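Local coordinates for ribokinase (PDB 6ILS), which phosphorylates D-ribose at O-5 with ATP and magnesium, giving D-ribose 5-phosphate for nucleotide, histidine and tryptophan synthesis or the pentose phosphate pathway, at residues Asp147-Asn150 with Ile151-Lys155; Asn177-Leu180 with Asp181-Ile185; Ser304-Lys307 with Leu308-Phe311. All blocks are in the same frame, centred on the assembly; numbering follows the deposited sequence.

Each contact is local, a turn of backbone meeting the next, so none closes a long loop; the three follow in series along the chain and neither nest nor cross. Contact 1 is most of helix 147-158, the connection between strands 138-143 and 164-170. Contact 2 comes next, where the short helix 177-180 ends and the chain turns into strand 185-187. These two touch: A154 and K155 pack on S182, and I151 on E178, tying two successive connections of the large sheet. Contact 3 belongs to helix 302-312 near the C terminus, on the opposite side of the chain's centre from contact 1, their centres about 36 Å apart.

Contact 1. Residues Asp147-Asn150 with Ile151-Lys155; sequences DSIN and IQVAK
D147 to N150 offer their carbonyls to the N-H groups of I151 to A154 in four successive i to i+4 bonds of a regular alpha-helix, the first from I151 N to D147 O at 2.9 Å. The polar side-chain pair is S148 with Q152, one turn apart. Q152 NE2 reaches S148 OG at 3.0 Å, with the hydroxyl oxygen close to the plane of the amide, although the bond is bent (N-H...O 138°). S148 OG stands anti to its own N (chi1 164°), beside the carbonyl carbon, where the amide of the extended Q152 side chain can meet it. A second, weak bond runs from Q152 NE2 to S148 O, 3.3 Å away. The same amide is held from outside the helix turn as well: NE2 gives to E123 O and OE1 accepts from M125 N, which fixes which way the flat group faces. The weak bond must share a hydrogen with one of NE2's other two. I149 CD1 lies 4.1 Å from Q152 NE2, and V153 CG2 sits 3.4 Å from I149 O. On another flank I151 CG1 closes to 3.3 Å from D147 O. The helix is the crossover of a beta-alpha-beta unit between strands 138-143 and 164-170: V153 packs on V139 and L141, N150 ND2 binds Q142 O, and the carboxylate of D147 pairs with R143, while I151 leans on E178 and L179 of helix 177-180.

Contact 2. Residues Asn177-Leu180 with Asp181-Ile185; sequences NELL and DSIDI
N177 O accepts the amide of D181 at 2.8 Å, the alpha-helical i to i+4 pattern, but the next bond tightens to i to i+3: S182 N binds L179 O at 2.9 Å, approaching from 57° above the carbonyl plane as the single turn of helix 177-180 gives out. I183 N adds only a weak bond to the same oxygen, with its backbone already extended. With its N-H turned to L179, S182 meets the E178 carbonyl through its side chain instead. OG donates to E178 O at 2.8 Å almost straight on (C=O...OG 174°), placed there by a chi1 of -53° that sets the hydroxyl beside its own N. An alanine here would remove this donor and would probably leave E178 O without a partner from the departing chain, weakening the hold on the last turn. I183 turns back toward the helix and spreads its two branches over neighbouring leucines. CG2 lies 4.1 Å from L179 CD1, the side chains crossing obliquely, and CD1 is 4.4 Å from L180 CD2. CG1, in the crowded position between N and carbonyl carbon, comes to 3.4 Å from L180 O. The turn thus leads from a short surface helix into an inner strand of the large sheet, next to 164-170. L179 and I183 rest on L166 of strand 164-170, L180 packs against I175, L217 and V219, and S182 faces A154 and K155 of helix 147-158; beyond, I185 enters strand 185-187 with backbone bonds to V164 and L166.

Contact 3. Residues Ser304-Lys307 with Leu308-Phe311; sequences SVLK and LLKF
S304, V305, L306 and K307 each accept a backbone hydrogen bond from the residue four places on. The S304-L308 bond is the shortest (L308 N to S304 O, 2.9 Å), and that from F311 N to K307 O is stretched to 3.2 Å with an N-H...O angle of 145°, close to the end of helix 302-312. Apolar contacts centre on L309. Its CD1 lies 4.2 Å from L306 CD2 and 4.4 Å from V305 CG1. This is the last helix of this PfkB-family kinase, laid against helix 275-289: V305 packs on F281 and A284, L309 also on A284, and L308 on S287. The L308 side chain is about 7 Å from the bound ATP and touches I246. Lysine methylenes pack round the F311 ring on the exposed flank. K307 leaves the backbone with CG anti to N (chi1 -169°), which carries its aliphatic chain past F311 CD2 and CE2, CG 3.8 Å from CE2. F311 CD2 also approaches K307 O, at 3.4 Å. One ring face is met by K310 CD, 3.8 Å above the plane and displaced toward the rim. Of the polar groups, S304 OG bonds with D301 OD1, and L309 O receives R280 NH2 from helix 275-289.

Contact 1. Residues Asp147-Asn150 with Ile151-Lys155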
loop_
_atom_site.group_PDB
_atom_site.type_symbol
_atom_site.label_atom_id
_atom_site.label_comp_id
_atom_site.label_asym_id
_atom_site.label_seq_id
_atom_site.Cartn_x
_atom_site.Cartn_y
_atom_site.Cartn_z
ATOM N N ASP B 147 22.126 -3.382 -10.627
ATOM C CA ASP B 147 23.253 -2.997 -11.478
ATOM C C ASP B 147 23.529 -4.040 -12.556
ATOM O O ASP B 147 23.822 -3.710 -13.701
ATOM C CB ASP B 147 24.518 -2.785 -10.632
ATOM C CG ASP B 147 24.479 -1.500 -9.810
ATOM O OD1 ASP B 147 23.795 -0.542 -10.220
ATOM O OD2 ASP B 147 25.147 -1.443 -8.753
ATOM N N SER B 148 23.420 -5.310 -12.184
ATOM C CA SER B 148 23.767 -6.396 -13.094
ATOM C C SER B 148 22.882 -6.413 -14.317
ATOM O O SER B 148 23.353 -6.622 -15.429
ATOM C CB SER B 148 23.674 -7.750 -12.390
ATOM O OG SER B 148 23.653 -8.783 -13.357
ATOM N N ILE B 149 21.590 -6.188 -14.099
ATOM C CA ILE B 149 20.630 -6.140 -15.184
ATOM C C ILE B 149 20.870 -4.920 -16.069
ATOM O O ILE B 149 20.836 -5.030 -17.292
ATOM C CB ILE B 149 19.186 -6.127 -14.619
ATOM C CG1 ILE B 149 18.940 -7.409 -13.819
ATOM C CG2 ILE B 149 18.168 -5.976 -15.748
ATOM C CD1 ILE B 149 19.123 -8.673 -14.642
ATOM N N ASN B 150 21.110 -3.758 -15.454
ATOM C CA ASN B 150 21.407 -2.564 -16.253
ATOM C C ASN B 150 22.636 -2.758 -17.130
ATOM O O ASN B 150 22.663 -2.319 -18.275
ATOM C CB ASN B 150 21.621 -1.342 -15.366
ATOM C CG ASN B 150 20.316 -0.682 -14.961
ATOM O OD1 ASN B 150 19.314 -0.771 -15.674
ATOM N ND2 ASN B 150 20.323 -0.029 -13.818
ATOM N N ILE B 151 23.652 -3.413 -16.574
ATOM C CA ILE B 151 24.896 -3.636 -17.320
ATOM C C ILE B 151 24.633 -4.515 -18.533
ATOM O O ILE B 151 25.027 -4.182 -19.643
ATOM C CB ILE B 151 25.987 -4.240 -16.411
ATOM C CG1 ILE B 151 26.506 -3.164 -15.459
ATOM C CG2 ILE B 151 27.132 -4.801 -17.257
ATOM C CD1 ILE B 151 27.325 -3.685 -14.314
ATOM N N GLN B 152 23.889 -5.600 -18.345
ATOM C CA GLN B 152 23.589 -6.500 -19.443
ATOM C C GLN B 152 22.773 -5.835 -20.547
ATOM O O GLN B 152 22.981 -6.104 -21.732
ATOM C CB GLN B 152 22.851 -7.745 -18.920
ATOM C CG GLN B 152 23.679 -8.589 -17.950
ATOM C CD GLN B 152 22.898 -9.769 -17.396
ATOM O OE1 GLN B 152 22.372 -10.597 -18.149
ATOM N NE2 GLN B 152 22.792 -9.833 -16.075
ATOM N N VAL B 153 21.825 -4.980 -20.172
ATOM C CA VAL B 153 21.005 -4.306 -21.176
ATOM C C VAL B 153 21.847 -3.316 -21.987
ATOM O O VAL B 153 21.801 -3.294 -23.214
ATOM C CB VAL B 153 19.814 -3.570 -20.509
ATOM C CG1 VAL B 153 19.132 -2.627 -21.503
ATOM C CG2 VAL B 153 18.827 -4.584 -19.958
ATOM N N ALA B 154 22.620 -2.502 -21.284
ATOM C CA ALA B 154 23.412 -1.467 -21.935
ATOM C C ALA B 154 24.412 -2.093 -22.905
ATOM O O ALA B 154 24.547 -1.643 -24.041
ATOM C CB ALA B 154 24.120 -0.632 -20.909
ATOM N N LYS B 155 25.080 -3.156 -22.460
ATOM C CA LYS B 155 26.058 -3.850 -23.308
ATOM C C LYS B 155 25.399 -4.459 -24.535
ATOM O O LYS B 155 25.974 -4.460 -25.623
ATOM C CB LYS B 155 26.797 -4.927 -22.509
ATOM C CG LYS B 155 27.830 -4.337 -21.576
ATOM C CD LYS B 155 28.643 -5.396 -20.857
ATOM C CE LYS B 155 29.626 -4.723 -19.914
ATOM N NZ LYS B 155 30.586 -5.683 -19.291
#

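Contact 2. Residues Asn177-Leu180 with Asp181-Ile185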
loop_
_atom_site.group_PDB
_atom_site.type_symbol
_atom_site.label_atom_id
_atom_site.label_comp_id
_atom_site.label_asym_id
_atom_site.label_seq_id
_atom_site.Cartn_x
_atom_site.Cartn_y
_atom_site.Cartn_z
ATOM N N ASN B 177 31.593 1.374 -13.029
ATOM C CA ASN B 177 32.200 1.948 -14.227
ATOM C C ASN B 177 31.891 1.142 -15.452
ATOM O O ASN B 177 31.884 1.656 -16.567
ATOM C CB ASN B 177 33.716 2.062 -14.050
ATOM C CG ASN B 177 34.085 3.142 -13.083
ATOM O OD1 ASN B 177 33.666 4.287 -13.242
ATOM N ND2 ASN B 177 34.833 2.788 -12.049
ATOM N N GLU B 178 31.648 -0.141 -15.234
ATOM C CA GLU B 178 31.247 -1.027 -16.295
ATOM C C GLU B 178 29.933 -0.515 -16.886
ATOM O O GLU B 178 29.690 -0.621 -18.086
ATOM C CB GLU B 178 31.102 -2.445 -15.752
ATOM C CG GLU B 178 30.863 -3.479 -16.799
ATOM C CD GLU B 178 30.758 -4.852 -16.194
ATOM O OE1 GLU B 178 30.702 -4.941 -14.945
ATOM O OE2 GLU B 178 30.727 -5.838 -16.961
ATOM N N LEU B 179 29.103 0.074 -16.034
ATOM C CA LEU B 179 27.821 0.594 -16.506
ATOM C C LEU B 179 28.033 1.927 -17.222
ATOM O O LEU B 179 27.563 2.111 -18.346
ATOM C CB LEU B 179 26.837 0.737 -15.343
ATOM C CG LEU B 179 25.434 1.249 -15.725
ATOM C CD1 LEU B 179 24.837 0.439 -16.868
ATOM C CD2 LEU B 179 24.523 1.254 -14.507
ATOM N N LEU B 180 28.732 2.851 -16.568
ATOM C CA LEU B 180 29.082 4.140 -17.178
ATOM C C LEU B 180 29.740 3.982 -18.553
ATOM O O LEU B 180 29.457 4.745 -19.480
ATOM C CB LEU B 180 29.996 4.941 -16.240
ATOM C CG LEU B 180 29.399 5.349 -14.895
ATOM C CD1 LEU B 180 30.439 5.986 -13.984
ATOM C CD2 LEU B 180 28.208 6.299 -15.081
ATOM N N ASP B 181 30.605 2.980 -18.705
ATOM C CA ASP B 181 31.277 2.749 -19.986
ATOM C C ASP B 181 30.359 2.256 -21.093
ATOM O O ASP B 181 30.748 2.252 -22.259
ATOM C CB ASP B 181 32.411 1.721 -19.830
ATOM C CG ASP B 181 33.709 2.340 -19.355
ATOM O OD1 ASP B 181 33.982 3.512 -19.697
ATOM O OD2 ASP B 181 34.463 1.643 -18.640
ATOM N N SER B 182 29.153 1.821 -20.737
ATOM C CA SER B 182 28.284 1.165 -21.709
ATOM C C SER B 182 27.069 2.007 -22.113
ATOM O O SER B 182 26.308 1.615 -22.984
ATOM C CB SER B 182 27.788 -0.173 -21.155
ATOM O OG SER B 182 28.870 -0.978 -20.720
ATOM N N ILE B 183 26.897 3.154 -21.474
ATOM C CA ILE B 183 25.782 4.042 -21.809
ATOM C C ILE B 183 26.258 5.196 -22.689
ATOM O O ILE B 183 27.467 5.401 -22.859
ATOM C CB ILE B 183 25.118 4.587 -20.543
ATOM C CG1 ILE B 183 26.113 5.460 -19.769
ATOM C CG2 ILE B 183 24.560 3.432 -19.704
ATOM C CD1 ILE B 183 25.547 6.149 -18.573
ATOM N N ASP B 184 25.317 5.945 -23.260
ATOM C CA ASP B 184 25.665 7.074 -24.122
ATOM C C ASP B 184 25.410 8.399 -23.410
ATOM O O ASP B 184 26.201 9.337 -23.501
ATOM C CB ASP B 184 24.874 7.016 -25.429
ATOM C CG ASP B 184 25.211 5.787 -26.265
ATOM O OD1 ASP B 184 26.262 5.802 -26.941
ATOM O OD2 ASP B 184 24.434 4.806 -26.256
ATOM N N ILE B 185 24.299 8.474 -22.688
ATOM C CA ILE B 185 23.954 9.701 -21.995
ATOM C C ILE B 185 23.680 9.411 -20.540
ATOM O O ILE B 185 22.876 8.540 -20.222
ATOM C CB ILE B 185 22.711 10.371 -22.629
ATOM C CG1 ILE B 185 22.975 10.683 -24.099
ATOM C CG2 ILE B 185 22.325 11.614 -21.838
ATOM C CD1 ILE B 185 21.773 11.239 -24.852
#

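Contact 3. Residues Ser304-Lys307 with Leu308-Phe311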
loop_
_atom_site.group_PDB
_atom_site.type_symbol
_atom_site.label_atom_id
_atom_site.label_comp_id
_atom_site.label_asym_id
_atom_site.label_seq_id
_atom_site.Cartn_x
_atom_site.Cartn_y
_atom_site.Cartn_z
ATOM N N SER B 304 -0.212 19.021 -26.252
ATOM C CA SER B 304 -0.065 20.035 -25.188
ATOM C C SER B 304 1.392 20.494 -25.103
ATOM O O SER B 304 1.610 21.661 -24.974
ATOM C CB SER B 304 -0.538 19.499 -23.882
ATOM O OG SER B 304 -1.838 18.975 -23.988
ATOM N N VAL B 305 2.330 19.556 -25.174
ATOM C CA VAL B 305 3.766 19.932 -25.098
ATOM C C VAL B 305 4.082 20.871 -26.265
ATOM O O VAL B 305 4.664 21.882 -26.058
ATOM C CB VAL B 305 4.699 18.706 -25.105
ATOM C CG1 VAL B 305 6.135 19.145 -25.074
ATOM C CG2 VAL B 305 4.394 17.759 -23.971
ATOM N N LEU B 306 3.629 20.510 -27.457
ATOM C CA LEU B 306 3.911 21.359 -28.634
ATOM C C LEU B 306 3.214 22.720 -28.486
ATOM O O LEU B 306 3.782 23.686 -28.903
ATOM C CB LEU B 306 3.472 20.639 -29.906
ATOM C CG LEU B 306 4.254 19.380 -30.260
ATOM C CD1 LEU B 306 3.725 18.769 -31.540
ATOM C CD2 LEU B 306 5.732 19.677 -30.394
ATOM N N LYS B 307 2.028 22.759 -27.897
ATOM C CA LYS B 307 1.314 24.048 -27.734
ATOM C C LYS B 307 2.096 24.913 -26.749
ATOM O O LYS B 307 2.250 26.058 -27.006
ATOM C CB LYS B 307 -0.121 23.828 -27.270
ATOM C CG LYS B 307 -1.015 25.054 -27.315
ATOM C CD LYS B 307 -2.370 24.837 -26.689
ATOM C CE LYS B 307 -3.358 25.968 -26.904
ATOM N NZ LYS B 307 -4.296 26.133 -25.773
ATOM N N LEU B 308 2.581 24.325 -25.668
ATOM C CA LEU B 308 3.328 25.139 -24.713
ATOM C C LEU B 308 4.591 25.670 -25.380
ATOM O O LEU B 308 4.980 26.813 -25.162
ATOM C CB LEU B 308 3.671 24.332 -23.453
ATOM C CG LEU B 308 4.338 25.076 -22.293
ATOM C CD1 LEU B 308 3.538 26.345 -21.835
ATOM C CD2 LEU B 308 4.537 24.128 -21.119
ATOM N N LEU B 309 5.215 24.853 -26.218
ATOM C CA LEU B 309 6.413 25.285 -26.954
ATOM C C LEU B 309 6.142 26.436 -27.904
ATOM O O LEU B 309 6.945 27.356 -28.034
ATOM C CB LEU B 309 6.999 24.121 -27.755
ATOM C CG LEU B 309 7.727 23.067 -26.925
ATOM C CD1 LEU B 309 8.146 21.887 -27.815
ATOM C CD2 LEU B 309 8.934 23.692 -26.281
ATOM N N LYS B 310 5.019 26.351 -28.598
ATOM C CA LYS B 310 4.623 27.393 -29.522
ATOM C C LYS B 310 4.513 28.725 -28.800
ATOM O O LYS B 310 4.992 29.742 -29.295
ATOM C CB LYS B 310 3.290 27.039 -30.176
ATOM C CG LYS B 310 2.886 27.970 -31.302
ATOM C CD LYS B 310 1.559 27.554 -31.912
ATOM C CE LYS B 310 1.094 28.573 -32.938
ATOM N NZ LYS B 310 -0.247 28.225 -33.489
ATOM N N PHE B 311 3.904 28.706 -27.615
ATOM C CA PHE B 311 3.509 29.959 -26.963
ATOM C C PHE B 311 4.438 30.449 -25.851
ATOM O O PHE B 311 4.192 31.512 -25.267
ATOM C CB PHE B 311 2.073 29.816 -26.443
ATOM C CG PHE B 311 1.064 29.728 -27.549
ATOM C CD1 PHE B 311 1.095 30.647 -28.596
ATOM C CD2 PHE B 311 0.127 28.709 -27.583
ATOM C CE1 PHE B 311 0.185 30.564 -29.645
ATOM C CE2 PHE B 311 -0.788 28.623 -28.630
ATOM C CZ PHE B 311 -0.751 29.549 -29.662
#